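Long-range contacts in cobalamin biosynthesis protein CobN (PDB 7C6O), which is the large, catalytic subunit of cobaltochelatase, the ATP-dependent ligase that inserts cobalt into the corrin ring of hydrogenobyrinic acid a,c-diamide during cobalamin biosynthesis: residues L141-V146 and P170-T175; L287-P292 and D301-L306; V324-K329 and E344-V349; D699-L704 and A1130-H1135; K1138-M1143 and T1180-S1185. One frame throughout, in Å; residues are numbered along the deposited sequence.

Contact 1: residues L141-V146 and P170-T175; sequences LAHGGV and PVATPT
H143 swings its CG anti to its own carbonyl carbon (chi1 -72°), which lays the imidazole over the backbone of V171 and A172, while T173 tucks OG1 between its backbone N and carbonyl carbon (chi1 36°), facing the end of helix 131-143. The hydroxyl T173 OG1 donates to H143 O at 3.0 Å, arriving from above the carbonyl plane. Over one face of the imidazole, toward its rim, A172 CA makes a CH-pi contact 3.9 Å from the H143 ring centroid; P170 CB lies at the ring edge, 4.3 Å from H143 CD2. A water is hydrogen-bonded to H143 ND1 (2.9 Å) and donates to T173 O, so the imidazole is tied to the loop at its rim as well as by its face. G144 leaves the helix with positive phi, and the backbone angles of G145, the N-cap of the next helix, also call for glycine. N148 of helix 146-161 donates to both G144 O and V171 O. Around this surface junction, L141 packs on strand 84-89 and helix 146-161, P170 rests on helix 131-143, and R197 holds the carbonyls of T173 and P174 where the loop runs on to strand 176-178.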
# COMPACT_ATOMS: atom_id res chain seq x y z
N LEU A 141 -20.41 -12.27 40.11
CA LEU A 141 -20.19 -11.26 39.09
C LEU A 141 -18.73 -11.17 38.67
O LEU A 141 -18.44 -10.88 37.51
CB LEU A 141 -20.69 -9.90 39.59
CG LEU A 141 -22.21 -9.83 39.74
CD1 LEU A 141 -22.64 -8.67 40.63
CD2 LEU A 141 -22.86 -9.71 38.36
N ALA A 142 -17.80 -11.43 39.59
CA ALA A 142 -16.38 -11.43 39.24
C ALA A 142 -16.07 -12.51 38.21
O ALA A 142 -15.38 -12.27 37.22
CB ALA A 142 -15.52 -11.60 40.49
N HIS A 143 -16.58 -13.73 38.44
CA HIS A 143 -16.43 -14.78 37.45
C HIS A 143 -17.25 -14.48 36.20
O HIS A 143 -16.78 -14.68 35.07
CB HIS A 143 -16.84 -16.13 38.03
CG HIS A 143 -15.86 -16.68 39.03
ND1 HIS A 143 -14.51 -16.78 38.76
CD2 HIS A 143 -16.03 -17.16 40.28
CE1 HIS A 143 -13.90 -17.30 39.81
NE2 HIS A 143 -14.80 -17.53 40.75
N GLY A 144 -18.48 -14.00 36.38
CA GLY A 144 -19.31 -13.61 35.27
C GLY A 144 -19.79 -14.79 34.44
O GLY A 144 -19.72 -15.96 34.82
N GLY A 145 -20.29 -14.44 33.26
CA GLY A 145 -20.85 -15.42 32.35
C GLY A 145 -22.35 -15.60 32.54
O GLY A 145 -22.92 -15.25 33.57
N VAL A 146 -22.98 -16.16 31.51
CA VAL A 146 -24.43 -16.31 31.51
C VAL A 146 -24.89 -17.21 32.65
O VAL A 146 -25.89 -16.93 33.32
CB VAL A 146 -24.92 -16.83 30.15
CG1 VAL A 146 -26.43 -17.00 30.15
CG2 VAL A 146 -24.48 -15.89 29.03
N PRO A 170 -21.27 -20.18 42.53
CA PRO A 170 -20.55 -19.58 41.40
C PRO A 170 -19.58 -20.57 40.77
O PRO A 170 -18.93 -21.36 41.46
CB PRO A 170 -19.80 -18.40 42.04
CG PRO A 170 -20.57 -18.10 43.29
CD PRO A 170 -21.09 -19.42 43.78
N VAL A 171 -19.50 -20.53 39.44
CA VAL A 171 -18.61 -21.39 38.68
C VAL A 171 -17.54 -20.53 38.03
O VAL A 171 -17.83 -19.46 37.47
CB VAL A 171 -19.37 -22.22 37.62
CG1 VAL A 171 -20.28 -23.23 38.30
CG2 VAL A 171 -20.16 -21.32 36.69
N ALA A 172 -16.29 -20.99 38.11
CA ALA A 172 -15.21 -20.29 37.44
C ALA A 172 -15.32 -20.46 35.93
O ALA A 172 -15.76 -21.49 35.42
CB ALA A 172 -13.86 -20.82 37.93
N THR A 173 -14.93 -19.41 35.21
CA THR A 173 -14.92 -19.45 33.76
C THR A 173 -13.49 -19.49 33.27
O THR A 173 -12.67 -18.65 33.69
CB THR A 173 -15.64 -18.24 33.18
OG1 THR A 173 -15.39 -17.09 34.01
CG2 THR A 173 -17.14 -18.50 33.13
N PRO A 174 -13.14 -20.43 32.40
CA PRO A 174 -11.74 -20.56 31.97
C PRO A 174 -11.28 -19.35 31.18
O PRO A 174 -12.08 -18.59 30.63
CB PRO A 174 -11.75 -21.82 31.10
CG PRO A 174 -13.07 -22.48 31.34
CD PRO A 174 -14.02 -21.40 31.72
N THR A 175 -9.96 -19.18 31.13
CA THR A 175 -9.39 -18.12 30.31
C THR A 175 -9.59 -18.37 28.83
O THR A 175 -9.56 -17.42 28.03
CB THR A 175 -7.90 -17.95 30.63
OG1 THR A 175 -7.22 -19.18 30.34
CG2 THR A 175 -7.70 -17.61 32.09
O HOH W 1 -12.87 -16.96 36.39

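Contact 2: residues L287-P292 and D301-L306; sequences LCLTSP and DGLSPL
This is a mixed contact, apolar at one end and water-bridged at the other, between the C-terminal end of strand 283-289 and the turn that starts helix 305-313, within a beta-alpha-beta crossover to the neighbouring parallel strand 321-331. At the apolar end the side chains of L289 and L303 meet at about a right angle, with L289 CD2 3.6 Å from L303 CG. The other methyl of L289, CD1, lies 3.7 Å from G302 O, and L287 CD1 reaches L303 CD2 at 4.2 Å. L303 also packs on V308 and V312 of helix 305-313. At the polar end no direct hydrogen bond spans the two segments. One water is bonded to S304 OG at 2.8 Å; its leg to T290 OG1, at 2.5 Å, is unusually short and its exact geometry doubtful. A second links S291 OG (2.7 Å) with S304 N (2.8 Å), accepting from the amide. T290 places OG1 between its backbone N and carbonyl carbon (chi1 62°), where L306 CD2 comes within 3.8 Å of it and D307 OD1 hydrogen-bonds to it. S304 is the N-cap of the helix, its OG bonded to D307 N, so D307 is met by both hydroxyls, once through its carboxylate and once through its amide. The leucine end is thus joined by direct apolar contact, whereas beside the helix start two waters mediate, together with the direct bonds to D307.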
# COMPACT_ATOMS: atom_id res chain seq x y z
N LEU A 287 -13.37 -9.87 9.49
CA LEU A 287 -13.61 -8.54 10.01
C LEU A 287 -14.96 -8.49 10.73
O LEU A 287 -15.97 -8.99 10.23
CB LEU A 287 -13.55 -7.51 8.89
CG LEU A 287 -12.27 -7.51 8.06
CD1 LEU A 287 -12.35 -6.48 6.94
CD2 LEU A 287 -11.04 -7.26 8.93
N CYS A 288 -14.97 -7.88 11.91
CA CYS A 288 -16.17 -7.66 12.71
C CYS A 288 -16.23 -6.16 12.97
O CYS A 288 -15.59 -5.66 13.90
CB CYS A 288 -16.14 -8.45 14.01
SG CYS A 288 -16.02 -10.23 13.77
N LEU A 289 -16.99 -5.44 12.15
CA LEU A 289 -16.93 -3.99 12.18
C LEU A 289 -17.57 -3.45 13.45
O LEU A 289 -18.60 -3.95 13.92
CB LEU A 289 -17.63 -3.40 10.96
CG LEU A 289 -17.09 -3.88 9.61
CD1 LEU A 289 -17.58 -2.98 8.49
CD2 LEU A 289 -15.57 -3.95 9.63
N THR A 290 -16.94 -2.42 14.02
CA THR A 290 -17.51 -1.69 15.15
C THR A 290 -18.46 -0.59 14.69
O THR A 290 -18.70 0.37 15.44
CB THR A 290 -16.39 -1.09 16.01
OG1 THR A 290 -15.63 -0.16 15.23
CG2 THR A 290 -15.47 -2.19 16.51
N SER A 291 -18.98 -0.71 13.48
CA SER A 291 -19.94 0.20 12.88
C SER A 291 -21.11 -0.61 12.33
O SER A 291 -20.95 -1.79 12.01
CB SER A 291 -19.29 1.03 11.76
OG SER A 291 -18.52 0.20 10.90
N PRO A 292 -22.29 -0.00 12.21
CA PRO A 292 -23.47 -0.77 11.81
C PRO A 292 -23.44 -1.15 10.34
O PRO A 292 -22.81 -0.50 9.50
CB PRO A 292 -24.63 0.19 12.11
CG PRO A 292 -24.03 1.54 12.00
CD PRO A 292 -22.62 1.40 12.52
N ASP A 301 -16.77 3.84 1.71
CA ASP A 301 -15.85 3.91 2.84
C ASP A 301 -16.18 2.75 3.76
O ASP A 301 -16.95 2.88 4.71
CB ASP A 301 -15.99 5.26 3.54
CG ASP A 301 -14.90 5.50 4.56
OD1 ASP A 301 -13.94 4.71 4.61
OD2 ASP A 301 -15.02 6.49 5.31
N GLY A 302 -15.57 1.59 3.48
CA GLY A 302 -16.04 0.35 4.08
C GLY A 302 -15.82 0.26 5.58
O GLY A 302 -16.71 -0.17 6.32
N LEU A 303 -14.64 0.66 6.05
CA LEU A 303 -14.28 0.54 7.45
C LEU A 303 -14.06 1.92 8.06
O LEU A 303 -13.57 2.84 7.40
CB LEU A 303 -13.02 -0.31 7.65
CG LEU A 303 -13.19 -1.81 7.89
CD1 LEU A 303 -13.89 -2.48 6.72
CD2 LEU A 303 -11.83 -2.46 8.15
N SER A 304 -14.42 2.05 9.34
CA SER A 304 -14.07 3.23 10.09
C SER A 304 -12.56 3.33 10.22
O SER A 304 -11.85 2.32 10.13
CB SER A 304 -14.71 3.18 11.48
OG SER A 304 -14.08 2.18 12.26
N PRO A 305 -12.02 4.54 10.42
CA PRO A 305 -10.57 4.66 10.66
C PRO A 305 -10.07 3.79 11.80
O PRO A 305 -8.95 3.26 11.72
CB PRO A 305 -10.40 6.16 10.95
CG PRO A 305 -11.52 6.81 10.20
CD PRO A 305 -12.68 5.85 10.32
N LEU A 306 -10.87 3.61 12.86
CA LEU A 306 -10.46 2.72 13.94
C LEU A 306 -10.33 1.28 13.45
O LEU A 306 -9.37 0.58 13.80
CB LEU A 306 -11.46 2.80 15.09
CG LEU A 306 -11.50 1.59 16.03
CD1 LEU A 306 -10.22 1.49 16.86
CD2 LEU A 306 -12.73 1.62 16.93
O HOH W 2 -15.93 2.14 14.40
O HOH W 3 -15.94 -0.10 10.37

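Contact 3: residues V324-K329 and E344-V349; sequences VPFSFK and ERCARV
R345, whose bent chain crosses V324 at about a right angle, grips the carboxylate of its neighbour E344 side-on: NE donates to E344 OE1 at 2.8 Å, somewhat out of the carboxylate plane, and NH2 donates at 2.9 Å along a nearly straight N-H line (177°) to E344 OE2, which accepts with its syn lone pair. NH1 is bound to D578 and to the carbonyl of M571, so the guanidinium is fixed on several sides, and the acids E344 and D578 probably compensate its charge. Against the strand, R345 NH1 lies 3.7 Å from V324 CG1, and R345 CB presses to 3.1 Å from P325 O, a buried carbonyl with no polar partner in the model. V324 CG2 meets V349 CG2 at 3.6 Å, the two side chains sliding past each other in opposite directions, and it also touches R348 CG. R348 itself turns its guanidinium to D578 and D583. F326 starts toward the helix, but with CG between its backbone N and carbonyl carbon (chi1 74°) the ring leads away. C346 SG nevertheless reaches F326 CD2 at 3.7 Å in an oblique sulfur-aromatic contact. Helix 206-217 also packs on F326. The axes of strand 324-329 and helix 344-349 approach to 7.0 Å at 138°, as expected for an alpha/beta layered fold in which a helix, entered through the antiparallel hairpin of strands 321-331 and 337-341, packs on a face of the mixed sheet.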
# COMPACT_ATOMS: atom_id res chain seq x y z
N VAL A 324 -13.01 -10.25 4.70
CA VAL A 324 -14.12 -9.32 4.52
C VAL A 324 -14.91 -9.24 5.83
O VAL A 324 -14.68 -10.06 6.73
CB VAL A 324 -15.02 -9.77 3.35
CG1 VAL A 324 -14.21 -9.88 2.06
CG2 VAL A 324 -15.72 -11.08 3.67
N PRO A 325 -15.83 -8.28 5.99
CA PRO A 325 -16.62 -8.22 7.24
C PRO A 325 -17.78 -9.20 7.21
O PRO A 325 -18.60 -9.18 6.29
CB PRO A 325 -17.12 -6.77 7.27
CG PRO A 325 -16.44 -6.06 6.13
CD PRO A 325 -16.11 -7.12 5.13
N PHE A 326 -17.85 -10.07 8.22
CA PHE A 326 -18.96 -11.01 8.33
C PHE A 326 -19.92 -10.68 9.47
O PHE A 326 -20.95 -11.35 9.60
CB PHE A 326 -18.45 -12.45 8.49
CG PHE A 326 -17.88 -12.75 9.85
CD1 PHE A 326 -16.57 -12.44 10.15
CD2 PHE A 326 -18.66 -13.37 10.82
CE1 PHE A 326 -16.04 -12.72 11.39
CE2 PHE A 326 -18.13 -13.66 12.06
CZ PHE A 326 -16.82 -13.34 12.35
N SER A 327 -19.61 -9.69 10.30
CA SER A 327 -20.52 -9.26 11.35
C SER A 327 -20.34 -7.77 11.58
O SER A 327 -19.31 -7.19 11.23
CB SER A 327 -20.32 -10.04 12.66
OG SER A 327 -19.12 -9.66 13.30
N PHE A 328 -21.37 -7.15 12.16
CA PHE A 328 -21.43 -5.70 12.29
C PHE A 328 -22.02 -5.33 13.64
O PHE A 328 -22.96 -5.98 14.12
CB PHE A 328 -22.27 -5.08 11.15
CG PHE A 328 -21.76 -5.43 9.78
CD1 PHE A 328 -20.89 -4.59 9.11
CD2 PHE A 328 -22.14 -6.62 9.17
CE1 PHE A 328 -20.41 -4.92 7.85
CE2 PHE A 328 -21.66 -6.95 7.91
CZ PHE A 328 -20.80 -6.10 7.26
N LYS A 329 -21.47 -4.28 14.23
CA LYS A 329 -21.86 -3.84 15.57
C LYS A 329 -23.20 -3.13 15.51
O LYS A 329 -23.36 -2.16 14.76
CB LYS A 329 -20.77 -2.93 16.14
CG LYS A 329 -21.12 -2.20 17.42
CD LYS A 329 -19.86 -1.58 18.03
CE LYS A 329 -20.17 -0.67 19.20
NZ LYS A 329 -20.87 0.58 18.77
N GLU A 344 -24.24 -14.15 3.99
CA GLU A 344 -23.53 -14.20 2.71
C GLU A 344 -22.05 -13.91 2.89
O GLU A 344 -21.20 -14.61 2.32
CB GLU A 344 -24.16 -13.22 1.72
CG GLU A 344 -23.63 -13.33 0.30
CD GLU A 344 -22.33 -12.57 0.10
OE1 GLU A 344 -22.12 -11.55 0.80
OE2 GLU A 344 -21.52 -12.99 -0.75
N ARG A 345 -21.71 -12.90 3.70
CA ARG A 345 -20.30 -12.63 3.97
C ARG A 345 -19.67 -13.73 4.82
O ARG A 345 -18.47 -13.98 4.71
CB ARG A 345 -20.14 -11.27 4.65
CG ARG A 345 -20.44 -10.07 3.75
CD ARG A 345 -19.36 -9.85 2.69
NE ARG A 345 -19.58 -10.66 1.50
CZ ARG A 345 -18.72 -10.74 0.48
NH1 ARG A 345 -17.58 -10.06 0.51
NH2 ARG A 345 -19.00 -11.50 -0.57
N CYS A 346 -20.46 -14.37 5.69
CA CYS A 346 -19.97 -15.54 6.40
C CYS A 346 -19.52 -16.62 5.42
O CYS A 346 -18.50 -17.29 5.65
CB CYS A 346 -21.05 -16.10 7.33
SG CYS A 346 -21.28 -15.16 8.86
N ALA A 347 -20.26 -16.79 4.33
CA ALA A 347 -19.89 -17.79 3.33
C ALA A 347 -18.58 -17.44 2.65
O ALA A 347 -17.77 -18.33 2.34
CB ALA A 347 -21.01 -17.93 2.29
N ARG A 348 -18.33 -16.15 2.40
CA ARG A 348 -17.07 -15.74 1.79
C ARG A 348 -15.90 -16.00 2.73
O ARG A 348 -14.86 -16.52 2.31
CB ARG A 348 -17.13 -14.27 1.39
CG ARG A 348 -15.80 -13.70 0.90
CD ARG A 348 -15.43 -14.23 -0.48
NE ARG A 348 -16.30 -13.72 -1.53
CZ ARG A 348 -17.15 -14.46 -2.24
NH1 ARG A 348 -17.23 -15.77 -2.03
NH2 ARG A 348 -17.91 -13.90 -3.17
N VAL A 349 -16.05 -15.63 4.01
CA VAL A 349 -14.98 -15.89 4.98
C VAL A 349 -14.77 -17.39 5.14
O VAL A 349 -13.64 -17.89 5.12
CB VAL A 349 -15.30 -15.22 6.33
CG1 VAL A 349 -14.23 -15.58 7.35
CG2 VAL A 349 -15.40 -13.71 6.16

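Contact 4: residues D699-L704 and A1130-H1135; sequences DGLHIL and AAMRRH
L701 lays its CB over the centre of one face of the H1135 imidazole in a CH-pi contact, 4.0 Å from the ring centroid. L701 N lies over the same ring, 3.0 Å from H1135 NE2, and G700 CA approaches NE2 obliquely at 3.5 Å. Alongside, M1132 CE stands 3.8 Å from G700 O and touches L701 CD2, and A1131 CB packs 3.6 Å from G700 N, a buried amide without a polar partner in the model. At the outer end R1134 NH2 sits 2.7 Å from D699 O, which lies in the guanidinium plane at its edge. The D699 carboxylate is turned steeply to that plane and pairs with the same nitrogen only at long range, OD1 to NH2 4.0 Å, while a water donates to D699 OD1 and accepts from R1134 NH1. M1132, R1134 and H1135 belong to a type I beta turn between helix 1126-1132 and helix 1136-1157, with A1131 just before it. G700 adopts backbone angles that call for glycine (phi 144°). R1134 bends at chi3 (-62°), bringing its guanidinium face over A1131 CA. Farther out, D390 OD2 is hydrogen-bonded to H1135 ND1, and P616 bonds the backbone of D699.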
# COMPACT_ATOMS: atom_id res chain seq x y z
N ASP A 699 20.80 -2.25 -12.94
CA ASP A 699 21.83 -2.89 -13.76
C ASP A 699 21.36 -4.27 -14.21
O ASP A 699 22.15 -5.21 -14.32
CB ASP A 699 23.15 -2.96 -13.00
CG ASP A 699 24.32 -3.27 -13.91
OD1 ASP A 699 24.38 -2.72 -15.02
OD2 ASP A 699 25.18 -4.08 -13.50
N GLY A 700 20.07 -4.39 -14.46
CA GLY A 700 19.41 -5.63 -14.80
C GLY A 700 18.03 -5.65 -14.19
O GLY A 700 17.53 -4.64 -13.69
N LEU A 701 17.40 -6.82 -14.24
CA LEU A 701 16.10 -7.03 -13.63
C LEU A 701 16.18 -8.22 -12.69
O LEU A 701 16.99 -9.13 -12.89
CB LEU A 701 15.01 -7.27 -14.68
CG LEU A 701 14.79 -6.15 -15.70
CD1 LEU A 701 13.79 -6.57 -16.76
CD2 LEU A 701 14.32 -4.89 -14.99
N HIS A 702 15.35 -8.21 -11.65
CA HIS A 702 15.35 -9.31 -10.71
C HIS A 702 14.66 -10.52 -11.32
O HIS A 702 13.66 -10.40 -12.03
CB HIS A 702 14.66 -8.93 -9.40
CG HIS A 702 14.67 -10.02 -8.38
ND1 HIS A 702 15.84 -10.54 -7.86
CD2 HIS A 702 13.66 -10.72 -7.80
CE1 HIS A 702 15.55 -11.49 -7.00
NE2 HIS A 702 14.24 -11.63 -6.94
N ILE A 703 15.21 -11.70 -11.04
CA ILE A 703 14.59 -12.98 -11.39
C ILE A 703 14.20 -13.66 -10.08
O ILE A 703 15.04 -13.80 -9.18
CB ILE A 703 15.52 -13.86 -12.22
CG1 ILE A 703 15.86 -13.19 -13.55
CG2 ILE A 703 14.89 -15.23 -12.48
CD1 ILE A 703 16.81 -13.99 -14.41
N LEU A 704 12.94 -14.06 -9.99
CA LEU A 704 12.40 -14.63 -8.76
C LEU A 704 13.28 -15.78 -8.27
O LEU A 704 13.61 -16.69 -9.03
CB LEU A 704 10.97 -15.12 -9.01
CG LEU A 704 9.91 -14.94 -7.93
CD1 LEU A 704 9.85 -13.49 -7.48
CD2 LEU A 704 8.56 -15.39 -8.46
N ALA A 1130 22.48 -1.95 -22.17
CA ALA A 1130 23.07 -3.28 -22.26
C ALA A 1130 22.49 -4.21 -21.21
O ALA A 1130 22.30 -5.41 -21.47
CB ALA A 1130 24.59 -3.18 -22.13
N ALA A 1131 22.19 -3.69 -20.02
CA ALA A 1131 21.58 -4.50 -18.97
C ALA A 1131 20.20 -5.00 -19.39
O ALA A 1131 19.85 -6.16 -19.14
CB ALA A 1131 21.49 -3.71 -17.67
N MET A 1132 19.40 -4.14 -20.01
CA MET A 1132 18.08 -4.58 -20.47
C MET A 1132 18.20 -5.60 -21.60
O MET A 1132 17.36 -6.50 -21.70
CB MET A 1132 17.24 -3.38 -20.90
CG MET A 1132 16.98 -2.36 -19.80
SD MET A 1132 16.07 -3.02 -18.38
CE MET A 1132 17.39 -3.34 -17.21
N ARG A 1133 19.22 -5.48 -22.44
CA ARG A 1133 19.42 -6.46 -23.50
C ARG A 1133 19.86 -7.82 -22.97
O ARG A 1133 19.93 -8.77 -23.75
CB ARG A 1133 20.43 -5.95 -24.52
CG ARG A 1133 19.89 -4.84 -25.41
CD ARG A 1133 20.75 -4.63 -26.64
NE ARG A 1133 22.08 -4.16 -26.30
CZ ARG A 1133 22.42 -2.87 -26.20
NH1 ARG A 1133 21.51 -1.93 -26.43
NH2 ARG A 1133 23.66 -2.53 -25.89
N ARG A 1134 20.15 -7.93 -21.68
CA ARG A 1134 20.36 -9.22 -21.04
C ARG A 1134 19.07 -9.86 -20.56
O ARG A 1134 19.10 -10.96 -20.01
CB ARG A 1134 21.33 -9.09 -19.86
CG ARG A 1134 22.72 -8.62 -20.24
CD ARG A 1134 23.70 -8.83 -19.10
NE ARG A 1134 23.33 -8.08 -17.91
CZ ARG A 1134 23.78 -6.86 -17.64
NH1 ARG A 1134 24.62 -6.25 -18.48
NH2 ARG A 1134 23.40 -6.24 -16.53
N HIS A 1135 17.92 -9.19 -20.74
CA HIS A 1135 16.67 -9.67 -20.16
C HIS A 1135 15.55 -9.80 -21.19
O HIS A 1135 14.38 -9.75 -20.81
CB HIS A 1135 16.25 -8.76 -19.00
CG HIS A 1135 17.13 -8.91 -17.79
ND1 HIS A 1135 16.96 -9.91 -16.86
CD2 HIS A 1135 18.20 -8.19 -17.38
CE1 HIS A 1135 17.88 -9.80 -15.92
NE2 HIS A 1135 18.65 -8.77 -16.21
O HOH W 4 25.35 -3.32 -17.99

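Contact 5: residues K1138-M1143 and T1180-S1185; sequences KGAFEM and TFMTES
Helix axes 1138-1143 and 1180-1185 pass 9.5 Å apart at 119°, with the CA atoms of A1140 and M1182 as near as 5.9 Å. This is buried helix-helix packing within the all-helical C-terminal end of the chain, joining helix 1136-1157 to helix 1176-1185 through a small residue set against larger ones. A1140 CB meets both F1181 and M1182, 3.7 Å from F1181 CE2 and 3.5 Å from M1182 SD. F1181, with CG anti to the backbone N (chi1 162°), reaches across so that its rim approaches the other backbone, CZ standing 3.7 Å from A1140 N, and G1139 C lies at the ring edge, near its plane. M1182 instead starts anti to its carbonyl carbon and bends again at chi2 and chi3, curling its thioether back toward A1140. On its other contacts it packs against A1189, L1190 and M1193 of helix 1187-1203. Where the two methionines meet, M1143 SD and M1182 SD are 4.3 Å apart, and M1182 CE lies 3.8 Å from A1140 CB.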
# COMPACT_ATOMS: atom_id res chain seq x y z
N LYS A 1138 11.27 -8.72 -21.47
CA LYS A 1138 10.97 -7.73 -20.44
C LYS A 1138 11.95 -6.56 -20.49
O LYS A 1138 11.57 -5.42 -20.24
CB LYS A 1138 10.98 -8.39 -19.06
CG LYS A 1138 10.49 -7.49 -17.93
CD LYS A 1138 9.12 -6.90 -18.23
CE LYS A 1138 8.47 -6.35 -16.98
NZ LYS A 1138 9.38 -5.46 -16.21
N GLY A 1139 13.22 -6.83 -20.81
CA GLY A 1139 14.16 -5.75 -21.02
C GLY A 1139 13.73 -4.82 -22.14
O GLY A 1139 13.80 -3.59 -22.01
N ALA A 1140 13.27 -5.39 -23.25
CA ALA A 1140 12.73 -4.59 -24.34
C ALA A 1140 11.46 -3.86 -23.92
O ALA A 1140 11.24 -2.71 -24.32
CB ALA A 1140 12.45 -5.48 -25.55
N PHE A 1141 10.63 -4.52 -23.11
CA PHE A 1141 9.43 -3.89 -22.57
C PHE A 1141 9.76 -2.62 -21.80
O PHE A 1141 9.08 -1.60 -21.94
CB PHE A 1141 8.70 -4.90 -21.67
CG PHE A 1141 7.44 -4.37 -21.03
CD1 PHE A 1141 7.49 -3.59 -19.89
CD2 PHE A 1141 6.20 -4.70 -21.55
CE1 PHE A 1141 6.34 -3.11 -19.29
CE2 PHE A 1141 5.04 -4.23 -20.96
CZ PHE A 1141 5.11 -3.44 -19.83
N GLU A 1142 10.81 -2.66 -20.97
CA GLU A 1142 11.16 -1.50 -20.16
C GLU A 1142 11.64 -0.34 -21.02
O GLU A 1142 11.38 0.82 -20.69
CB GLU A 1142 12.22 -1.89 -19.13
CG GLU A 1142 11.75 -2.91 -18.10
CD GLU A 1142 10.68 -2.36 -17.18
OE1 GLU A 1142 10.63 -1.13 -16.98
OE2 GLU A 1142 9.88 -3.17 -16.66
N MET A 1143 12.34 -0.64 -22.12
CA MET A 1143 12.73 0.43 -23.03
C MET A 1143 11.51 1.09 -23.66
O MET A 1143 11.42 2.32 -23.73
CB MET A 1143 13.67 -0.11 -24.11
CG MET A 1143 15.02 -0.56 -23.60
SD MET A 1143 16.05 -1.21 -24.94
CE MET A 1143 17.52 -1.70 -24.05
N THR A 1180 17.90 -5.09 -33.60
CA THR A 1180 17.95 -6.55 -33.68
C THR A 1180 17.44 -7.19 -32.40
O THR A 1180 16.68 -8.16 -32.45
CB THR A 1180 19.38 -7.00 -33.97
OG1 THR A 1180 19.77 -6.56 -35.28
CG2 THR A 1180 19.49 -8.52 -33.90
N PHE A 1181 17.85 -6.66 -31.25
CA PHE A 1181 17.37 -7.18 -29.97
C PHE A 1181 15.86 -7.00 -29.84
O PHE A 1181 15.15 -7.93 -29.45
CB PHE A 1181 18.10 -6.48 -28.82
CG PHE A 1181 17.41 -6.61 -27.50
CD1 PHE A 1181 17.44 -7.81 -26.80
CD2 PHE A 1181 16.74 -5.54 -26.94
CE1 PHE A 1181 16.80 -7.94 -25.58
CE2 PHE A 1181 16.10 -5.66 -25.72
CZ PHE A 1181 16.13 -6.86 -25.04
N MET A 1182 15.36 -5.81 -30.16
CA MET A 1182 13.92 -5.56 -30.08
C MET A 1182 13.15 -6.49 -31.01
O MET A 1182 12.10 -7.02 -30.63
CB MET A 1182 13.61 -4.10 -30.43
CG MET A 1182 14.18 -3.06 -29.47
SD MET A 1182 13.40 -3.05 -27.85
CE MET A 1182 11.67 -2.94 -28.28
N THR A 1183 13.65 -6.69 -32.23
CA THR A 1183 12.93 -7.51 -33.20
C THR A 1183 12.84 -8.96 -32.74
O THR A 1183 11.80 -9.61 -32.92
CB THR A 1183 13.62 -7.41 -34.57
OG1 THR A 1183 13.59 -6.05 -35.02
CG2 THR A 1183 12.91 -8.30 -35.59
N GLU A 1184 13.91 -9.49 -32.14
CA GLU A 1184 13.90 -10.89 -31.73
C GLU A 1184 13.08 -11.10 -30.47
O GLU A 1184 12.29 -12.05 -30.39
CB GLU A 1184 15.33 -11.38 -31.54
CG GLU A 1184 16.16 -11.36 -32.82
CD GLU A 1184 17.63 -11.64 -32.58
OE1 GLU A 1184 18.07 -11.57 -31.42
OE2 GLU A 1184 18.35 -11.92 -33.57
N SER A 1185 13.23 -10.23 -29.47
CA SER A 1185 12.61 -10.45 -28.17
C SER A 1185 11.22 -9.83 -28.03
O SER A 1185 10.37 -10.39 -27.33
CB SER A 1185 13.51 -9.92 -27.05
OG SER A 1185 14.63 -10.76 -26.86

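The contacts follow one another along the chain, each closing before the next opens. Contact 1 lies outermost, its second segment leading into the edge strand of the seven-stranded mixed sheet; its centre is 30 Å from that of contact 2. Contacts 2 and 3 share this sheet through adjacent strands 283-289 and 321-331, with L287 O 3.0 Å from F326 N. Contacts 4 and 5 lie on the other side of the molecule from contact 1, their centres 11 Å apart. Successive helices 1126-1132 and 1136-1157 connect them, and R1133 packs on F1181. About 25 Å separates the nearest atoms of contacts 3 and 4, so the two pairs lie in separate regions of the chain.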